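Local coordinates for protein uncharacterized ACR, COG1565 superfamily (Burkholderia thailandensis, PDB 4F3N) that is of unknown function but has a methyltransferase fold that binds S-adenosyl-L-homocysteine, and may methylate protein arginines symmetrically, at residues I297-P302 against E405-I410; E305-Q310 against H340-A345. One frame throughout, in Å; residues are numbered along the deposited sequence.

Contact 1 of 2, residues I297-P302 against E405-I410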
ATOM      1  N   ILE A 297      -5.961   1.529   2.240  1.00  6.73           N
ATOM      2  CA  ILE A 297      -5.425   2.388   3.263  1.00  6.90           C
ATOM      3  C   ILE A 297      -3.971   2.634   2.919  1.00  6.87           C
ATOM      4  O   ILE A 297      -3.212   1.666   2.727  1.00  6.82           O
ATOM      5  CB  ILE A 297      -5.473   1.711   4.655  1.00  7.47           C
ATOM      6  CG1 ILE A 297      -6.936   1.272   4.944  1.00  7.93           C
ATOM      7  CG2 ILE A 297      -4.971   2.684   5.753  1.00  7.71           C
ATOM      8  CD1 ILE A 297      -7.100  -0.228   5.055  1.00  8.62           C
ATOM      9  N   ASP A 298      -3.582   3.892   2.808  1.00  6.64           N
ATOM     10  CA  ASP A 298      -2.196   4.187   2.451  1.00  6.83           C
ATOM     11  C   ASP A 298      -1.889   5.651   2.601  1.00  7.49           C
ATOM     12  O   ASP A 298      -2.778   6.512   2.661  1.00  7.83           O
ATOM     13  CB  ASP A 298      -1.917   3.731   1.010  1.00  6.84           C
ATOM     14  CG  ASP A 298      -0.650   2.944   0.848  1.00  6.63           C
ATOM     15  OD1 ASP A 298       0.387   3.279   1.503  1.00  6.79           O
ATOM     16  OD2 ASP A 298      -0.674   1.965   0.058  1.00  6.36           O
ATOM     17  N   TYR A 299      -0.597   5.930   2.642  1.00  7.67           N
ATOM     18  CA  TYR A 299      -0.122   7.307   2.648  1.00  8.45           C
ATOM     19  C   TYR A 299      -0.047   7.891   1.248  1.00  8.30           C
ATOM     20  O   TYR A 299       0.358   7.234   0.267  1.00  8.61           O
ATOM     21  CB  TYR A 299       1.204   7.392   3.383  1.00  8.80           C
ATOM     22  CG  TYR A 299       2.236   6.317   3.034  1.00  9.43           C
ATOM     23  CD1 TYR A 299       2.316   5.115   3.767  1.00  9.92           C
ATOM     24  CD2 TYR A 299       3.127   6.497   1.994  1.00 10.24           C
ATOM     25  CE1 TYR A 299       3.275   4.156   3.484  1.00  9.79           C
ATOM     26  CE2 TYR A 299       4.085   5.510   1.682  1.00 10.42           C
ATOM     27  CZ  TYR A 299       4.151   4.357   2.437  1.00 10.20           C
ATOM     28  OH  TYR A 299       5.083   3.385   2.140  1.00 11.10           O
ATOM     29  N   GLY A 300      -0.515   9.107   1.132  1.00  8.64           N
ATOM     30  CA  GLY A 300      -0.555   9.803  -0.147  1.00  8.92           C
ATOM     31  C   GLY A 300      -1.554  10.935  -0.208  1.00  9.22           C
ATOM     32  O   GLY A 300      -1.995  11.423   0.840  1.00  9.09           O
ATOM     33  N   PHE A 301      -1.860  11.403  -1.421  1.00  9.30           N
ATOM     34  CA  PHE A 301      -2.585  12.658  -1.585  1.00 10.36           C
ATOM     35  C   PHE A 301      -3.307  12.632  -2.913  1.00 10.43           C
ATOM     36  O   PHE A 301      -2.939  11.881  -3.818  1.00  9.72           O
ATOM     37  CB  PHE A 301      -1.636  13.911  -1.616  1.00 11.53           C
ATOM     38  CG  PHE A 301      -0.437  13.851  -0.692  1.00 12.07           C
ATOM     39  CD1 PHE A 301      -0.534  14.310   0.601  1.00 12.45           C
ATOM     40  CD2 PHE A 301       0.810  13.428  -1.151  1.00 12.39           C
ATOM     41  CE1 PHE A 301       0.546  14.254   1.461  1.00 13.07           C
ATOM     42  CE2 PHE A 301       1.909  13.355  -0.292  1.00 12.78           C
ATOM     43  CZ  PHE A 301       1.775  13.790   1.016  1.00 13.17           C
ATOM     44  N   PRO A 302      -4.330  13.453  -3.064  1.00 11.16           N
ATOM     45  CA  PRO A 302      -4.884  13.674  -4.394  1.00 11.51           C
ATOM     46  C   PRO A 302      -3.876  14.374  -5.304  1.00 12.26           C
ATOM     47  O   PRO A 302      -2.866  14.865  -4.848  1.00 11.57           O
ATOM     48  CB  PRO A 302      -6.051  14.599  -4.139  1.00 11.94           C
ATOM     49  CG  PRO A 302      -6.289  14.538  -2.638  1.00 12.05           C
ATOM     50  CD  PRO A 302      -4.963  14.288  -2.038  1.00 11.41           C
ATOM     51  N   GLU A 405      -3.296  12.320   9.270  1.00  9.83           N
ATOM     52  CA  GLU A 405      -3.545  13.093   8.059  1.00 10.05           C
ATOM     53  C   GLU A 405      -2.867  12.501   6.823  1.00  9.49           C
ATOM     54  O   GLU A 405      -3.468  12.479   5.759  1.00  9.53           O
ATOM     55  CB  GLU A 405      -3.143  14.555   8.243  1.00 10.96           C
ATOM     56  CG  GLU A 405      -3.273  15.420   7.006  1.00 11.71           C
ATOM     57  CD  GLU A 405      -4.661  15.558   6.426  1.00 12.55           C
ATOM     58  OE1 GLU A 405      -5.647  15.543   7.220  1.00 13.32           O
ATOM     59  OE2 GLU A 405      -4.764  15.674   5.154  1.00 13.10           O
ATOM     60  N   LEU A 406      -1.606  12.096   6.976  1.00  9.25           N
ATOM     61  CA  LEU A 406      -0.829  11.571   5.881  1.00  9.14           C
ATOM     62  C   LEU A 406      -1.478  10.304   5.303  1.00  8.85           C
ATOM     63  O   LEU A 406      -1.537  10.153   4.080  1.00  9.22           O
ATOM     64  CB  LEU A 406       0.580  11.216   6.362  1.00  9.26           C
ATOM     65  CG  LEU A 406       1.417  10.598   5.280  1.00  9.78           C
ATOM     66  CD1 LEU A 406       1.620  11.476   4.044  1.00 10.13           C
ATOM     67  CD2 LEU A 406       2.706  10.194   5.982  1.00 10.59           C
ATOM     68  N   PHE A 407      -1.936   9.409   6.173  1.00  8.73           N
ATOM     69  CA  PHE A 407      -2.623   8.202   5.728  1.00  8.38           C
ATOM     70  C   PHE A 407      -4.065   8.542   5.341  1.00  8.18           C
ATOM     71  O   PHE A 407      -4.679   9.395   5.990  1.00  8.40           O
ATOM     72  CB  PHE A 407      -2.610   7.162   6.817  1.00  8.51           C
ATOM     73  CG  PHE A 407      -1.290   6.397   6.909  1.00  8.82           C
ATOM     74  CD1 PHE A 407      -0.106   7.060   7.272  1.00  8.85           C
ATOM     75  CD2 PHE A 407      -1.232   5.026   6.629  1.00  8.67           C
ATOM     76  CE1 PHE A 407       1.072   6.375   7.368  1.00  9.01           C
ATOM     77  CE2 PHE A 407      -0.028   4.347   6.704  1.00  8.64           C
ATOM     78  CZ  PHE A 407       1.127   5.030   7.046  1.00  8.74           C
ATOM     79  N   LYS A 408      -4.543   7.920   4.257  1.00  7.91           N
ATOM     80  CA  LYS A 408      -5.868   8.137   3.703  1.00  7.91           C
ATOM     81  C   LYS A 408      -6.545   6.795   3.569  1.00  7.50           C
ATOM     82  O   LYS A 408      -5.889   5.746   3.533  1.00  7.39           O
ATOM     83  CB  LYS A 408      -5.834   8.792   2.309  1.00  8.27           C
ATOM     84  CG  LYS A 408      -4.922  10.013   2.187  1.00  8.56           C
ATOM     85  CD  LYS A 408      -5.411  11.180   3.065  1.00  9.10           C
ATOM     86  CE  LYS A 408      -4.674  12.493   2.735  1.00  9.42           C
ATOM     87  NZ  LYS A 408      -3.227  12.470   3.133  1.00  9.61           N
ATOM     88  N   VAL A 409      -7.877   6.827   3.552  1.00  7.29           N
ATOM     89  CA  VAL A 409      -8.655   5.659   3.180  1.00  6.83           C
ATOM     90  C   VAL A 409      -9.511   6.013   1.977  1.00  7.06           C
ATOM     91  O   VAL A 409     -10.254   7.005   2.024  1.00  6.99           O
ATOM     92  CB  VAL A 409      -9.573   5.211   4.318  1.00  6.93           C
ATOM     93  CG1 VAL A 409     -10.281   3.943   3.917  1.00  7.05           C
ATOM     94  CG2 VAL A 409      -8.753   4.975   5.637  1.00  7.13           C
ATOM     95  N   ILE A 410      -9.420   5.183   0.934  1.00  6.93           N
ATOM     96  CA  ILE A 410     -10.325   5.261  -0.222  1.00  7.03           C
ATOM     97  C   ILE A 410     -11.078   3.923  -0.329  1.00  7.36           C
ATOM     98  O   ILE A 410     -10.525   2.873  -0.035  1.00  7.32           O
ATOM     99  CB  ILE A 410      -9.570   5.632  -1.529  1.00  7.13           C
ATOM    100  CG1 ILE A 410     -10.545   6.064  -2.623  1.00  7.27           C
ATOM    101  CG2 ILE A 410      -8.673   4.477  -2.036  1.00  6.82           C
ATOM    102  CD1 ILE A 410      -9.845   6.911  -3.707  1.00  7.43           C
TER
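The ammonium group of K408 is gripped by three backbone carbonyls: NZ gives one hydrogen bond across the contact to G300 O (2.8 Å), nearly along the C=O axis, and two within its own segment, to E405 O at 2.6 Å and to L406 O, the last from above the carbonyl plane rather than on a lone pair. Turns at chi2 (-65°) and chi4 (-69°) curl the lysine toward these oxygens. L406 O is shared, since G300 N (3.3 Å) approaches it from the face of the carbonyl plane opposite to NZ. Further along, D298 and K408 form an antiparallel hydrogen-bonded pair, with D298 N to K408 O at 3.0 Å and K408 N to D298 O at 2.8 Å. The non-hydrogen-bonded pairs I297–V409 and Y299–F407 put their side chains on the sheet face opposite those of D298 and K408. There Y299 turns the CD1 edge of its ring toward the face of F407 in an offset edge-to-face pair, planes at 67°, CD1 reaching F407 CZ at 3.5 Å, while Y299 CB sits over the same phenyl ring as a CH-pi contact. F407 also touches T113, and I297 lies near N214, both seen to bind S-adenosyl-L-homocysteine. The chemistry is thus divided by face: an apolar, aromatic side adjoins that ligand's site, empty of it here, whereas on the other a buried lysine, probably charged, finds carbonyl dipoles that would stabilise it.

Contact 2 of 2, residues E305-Q310 against H340-A345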
ATOM      1  N   GLU A 305      -2.145  18.012  -4.823  1.00 16.98           N
ATOM      2  CA  GLU A 305      -1.189  18.001  -3.757  1.00 17.02           C
ATOM      3  C   GLU A 305       0.001  17.090  -4.020  1.00 15.53           C
ATOM      4  O   GLU A 305       1.154  17.371  -3.616  1.00 14.61           O
ATOM      5  CB  GLU A 305      -1.923  17.560  -2.510  1.00 20.35           C
ATOM      6  CG  GLU A 305      -1.099  17.538  -1.249  1.00 23.15           C
ATOM      7  CD  GLU A 305      -1.975  17.551  -0.006  1.00 27.87           C
ATOM      8  OE1 GLU A 305      -3.227  17.445  -0.140  1.00 32.55           O
ATOM      9  OE2 GLU A 305      -1.405  17.670   1.100  1.00 34.02           O
ATOM     10  N   TYR A 306      -0.278  15.944  -4.623  1.00 13.47           N
ATOM     11  CA  TYR A 306       0.803  14.992  -4.927  1.00 13.05           C
ATOM     12  C   TYR A 306       1.843  15.668  -5.838  1.00 14.35           C
ATOM     13  O   TYR A 306       3.038  15.582  -5.585  1.00 14.15           O
ATOM     14  CB  TYR A 306       0.256  13.730  -5.600  1.00 12.39           C
ATOM     15  CG  TYR A 306       1.278  12.612  -5.672  1.00 12.11           C
ATOM     16  CD1 TYR A 306       2.294  12.626  -6.599  1.00 12.34           C
ATOM     17  CD2 TYR A 306       1.215  11.550  -4.795  1.00 11.35           C
ATOM     18  CE1 TYR A 306       3.257  11.623  -6.645  1.00 11.85           C
ATOM     19  CE2 TYR A 306       2.140  10.524  -4.856  1.00 11.65           C
ATOM     20  CZ  TYR A 306       3.163  10.577  -5.767  1.00 11.87           C
ATOM     21  OH  TYR A 306       4.079   9.572  -5.799  1.00 11.78           O
ATOM     22  N   TYR A 307       1.354  16.335  -6.868  1.00 14.91           N
ATOM     23  CA  TYR A 307       2.200  16.966  -7.904  1.00 16.12           C
ATOM     24  C   TYR A 307       2.281  18.468  -7.695  1.00 18.06           C
ATOM     25  O   TYR A 307       2.390  19.238  -8.641  1.00 19.51           O
ATOM     26  CB  TYR A 307       1.670  16.611  -9.291  1.00 15.60           C
ATOM     27  CG  TYR A 307       1.739  15.133  -9.615  1.00 14.93           C
ATOM     28  CD1 TYR A 307       2.950  14.467  -9.665  1.00 14.50           C
ATOM     29  CD2 TYR A 307       0.600  14.411  -9.902  1.00 14.75           C
ATOM     30  CE1 TYR A 307       3.003  13.118  -9.975  1.00 14.86           C
ATOM     31  CE2 TYR A 307       0.650  13.077 -10.214  1.00 15.10           C
ATOM     32  CZ  TYR A 307       1.865  12.419 -10.251  1.00 15.21           C
ATOM     33  OH  TYR A 307       1.918  11.064 -10.530  1.00 15.63           O
ATOM     34  N   HIS A 308       2.265  18.885  -6.440  1.00 18.76           N
ATOM     35  CA  HIS A 308       2.418  20.281  -6.092  1.00 21.76           C
ATOM     36  C   HIS A 308       3.747  20.814  -6.609  1.00 22.53           C
ATOM     37  O   HIS A 308       4.776  20.089  -6.624  1.00 20.57           O
ATOM     38  CB  HIS A 308       2.382  20.416  -4.582  1.00 22.80           C
ATOM     39  CG  HIS A 308       2.121  21.809  -4.109  1.00 26.52           C
ATOM     40  ND1 HIS A 308       3.097  22.722  -3.973  1.00 27.38           N
ATOM     41  CD2 HIS A 308       0.936  22.441  -3.755  1.00 28.39           C
ATOM     42  CE1 HIS A 308       2.561  23.881  -3.535  1.00 28.53           C
ATOM     43  NE2 HIS A 308       1.241  23.705  -3.407  1.00 28.70           N
ATOM     44  N   ARG A 309       3.746  22.098  -6.998  1.00 23.95           N
ATOM     45  CA  ARG A 309       4.945  22.779  -7.522  1.00 24.45           C
ATOM     46  C   ARG A 309       6.158  22.590  -6.613  1.00 25.31           C
ATOM     47  O   ARG A 309       7.282  22.428  -7.091  1.00 27.59           O
ATOM     48  CB  ARG A 309       4.673  24.304  -7.687  1.00 25.89           C
ATOM     49  N   GLN A 310       5.931  22.600  -5.306  1.00 24.94           N
ATOM     50  CA  GLN A 310       7.010  22.456  -4.320  1.00 25.58           C
ATOM     51  C   GLN A 310       7.441  21.013  -3.997  1.00 25.01           C
ATOM     52  O   GLN A 310       8.444  20.837  -3.310  1.00 26.46           O
ATOM     53  CB  GLN A 310       6.634  23.169  -3.012  1.00 28.06           C
ATOM     54  N   HIS A 340       4.567   7.298  -2.201  1.00 10.47           N
ATOM     55  CA  HIS A 340       3.212   7.629  -1.736  1.00 10.47           C
ATOM     56  C   HIS A 340       2.216   7.353  -2.829  1.00  9.79           C
ATOM     57  O   HIS A 340       2.576   7.197  -3.999  1.00 10.70           O
ATOM     58  CB  HIS A 340       3.154   9.086  -1.357  1.00 10.58           C
ATOM     59  CG  HIS A 340       3.839   9.428  -0.063  1.00 11.37           C
ATOM     60  ND1 HIS A 340       5.032   8.858   0.354  1.00 11.55           N
ATOM     61  CD2 HIS A 340       3.480  10.336   0.916  1.00 11.89           C
ATOM     62  CE1 HIS A 340       5.365   9.373   1.551  1.00 11.90           C
ATOM     63  NE2 HIS A 340       4.432  10.285   1.892  1.00 12.83           N
ATOM     64  N   VAL A 341       0.946   7.249  -2.471  1.00  9.35           N
ATOM     65  CA  VAL A 341      -0.087   6.961  -3.398  1.00  9.05           C
ATOM     66  C   VAL A 341      -0.730   8.231  -3.918  1.00  9.77           C
ATOM     67  O   VAL A 341      -0.979   9.186  -3.156  1.00  9.39           O
ATOM     68  CB  VAL A 341      -1.136   6.052  -2.698  1.00  8.76           C
ATOM     69  CG1 VAL A 341      -2.362   5.847  -3.562  1.00  8.78           C
ATOM     70  CG2 VAL A 341      -0.476   4.749  -2.302  1.00  8.24           C
ATOM     71  N   GLU A 342      -1.032   8.239  -5.213  1.00 10.28           N
ATOM     72  CA  GLU A 342      -1.680   9.389  -5.850  1.00 11.30           C
ATOM     73  C   GLU A 342      -3.145   9.031  -6.013  1.00 10.43           C
ATOM     74  O   GLU A 342      -3.526   8.250  -6.896  1.00 10.56           O
ATOM     75  CB  GLU A 342      -0.955   9.730  -7.153  1.00 12.92           C
ATOM     76  CG  GLU A 342      -1.328  11.092  -7.708  1.00 14.16           C
ATOM     77  CD  GLU A 342      -2.577  11.035  -8.520  1.00 16.09           C
ATOM     78  OE1 GLU A 342      -2.458  10.758  -9.721  1.00 19.21           O
ATOM     79  OE2 GLU A 342      -3.663  11.254  -7.966  1.00 16.94           O
ATOM     80  N   PHE A 343      -3.970   9.532  -5.084  1.00  9.68           N
ATOM     81  CA  PHE A 343      -5.337   9.026  -4.930  1.00  9.34           C
ATOM     82  C   PHE A 343      -6.318   9.422  -6.025  1.00  9.54           C
ATOM     83  O   PHE A 343      -7.339   8.741  -6.183  1.00  9.79           O
ATOM     84  CB  PHE A 343      -5.896   9.357  -3.538  1.00  8.96           C
ATOM     85  CG  PHE A 343      -5.385   8.457  -2.468  1.00  8.61           C
ATOM     86  CD1 PHE A 343      -5.925   7.205  -2.292  1.00  8.53           C
ATOM     87  CD2 PHE A 343      -4.351   8.837  -1.658  1.00  8.33           C
ATOM     88  CE1 PHE A 343      -5.444   6.365  -1.323  1.00  8.09           C
ATOM     89  CE2 PHE A 343      -3.867   8.036  -0.660  1.00  8.21           C
ATOM     90  CZ  PHE A 343      -4.423   6.759  -0.484  1.00  8.18           C
ATOM     91  N   SER A 344      -6.041  10.483  -6.790  1.00 10.04           N
ATOM     92  CA  SER A 344      -6.941  10.851  -7.898  1.00 10.34           C
ATOM     93  C   SER A 344      -6.929   9.789  -9.005  1.00 10.29           C
ATOM     94  O   SER A 344      -7.974   9.365  -9.480  1.00 10.58           O
ATOM     95  CB  SER A 344      -6.578  12.225  -8.468  1.00 11.05           C
ATOM     96  OG  SER A 344      -6.648  13.195  -7.442  1.00 11.06           O
ATOM     97  N   ALA A 345      -5.748   9.339  -9.357  1.00 10.36           N
ATOM     98  CA  ALA A 345      -5.564   8.263 -10.312  1.00 10.46           C
ATOM     99  C   ALA A 345      -6.172   6.961  -9.791  1.00 10.00           C
ATOM    100  O   ALA A 345      -6.748   6.217 -10.579  1.00 10.26           O
ATOM    101  CB  ALA A 345      -4.094   8.063 -10.595  1.00 11.22           C
TER
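Y306 and E342 meet through carbon: CB of the glutamate lies over one face of the tyrosine ring as a CH-pi contact, 4.0 Å from the centroid and 21° off the normal, and E342 CG comes to 3.6 Å from Y306 CG. The Y307 ring adds to this apolar cover, its CE2 reaching E342 CG at 3.8 Å. At the edge of the Y306 ring the neighbours are backbone oxygens, with CD2 standing 3.6 Å from V341 O and CE2 3.5 Å from H340 O. The hydrogen bonds of these side chains are made to partners other than each other. E342 is the N-cap of helix 343-352; a kink at chi2 (-84°) helps bring its OE2 round to A345 N (3.2 Å), which meets it on the syn side but well out of the carboxylate plane, and more weakly to S344 N. The phenol oxygens likewise serve other parts, Y306 OH bonding to E273 OE1 and T315 OG1, and Y307 OH to E273 O. In the fold, the end of helix 303-306 is thereby laid against the junction where strand 336-342 passes into helix 343-352, and both tyrosines also touch T272 on strand 271-274, which belongs to the separate antiparallel sheet.

In the fold
Both contacts are buried, but contact 1 lies closer to the chain centre and covers over twice the area. Contact 1 joins neighbouring strands of the seven-stranded methyltransferase sheet, so main-chain bonds dominate; contact 2 sets a helix end against a strand-to-helix junction, and works through aromatic and aliphatic surfaces. They share no strand or helix but adjoin: beyond the corner at Y299 the chain leaves the large sheet, and strand 300-301 pairs in parallel with strand 336-342, with probable hydrogen bonds from V341 N to Y299 O and F343 N to F301 O. Y299 also meets H340 edge-to-face. Residues 297-302 therefore link the large sheet, which carries N214, to the smaller four-stranded one, whose strand 336-342 supplies part of contact 2.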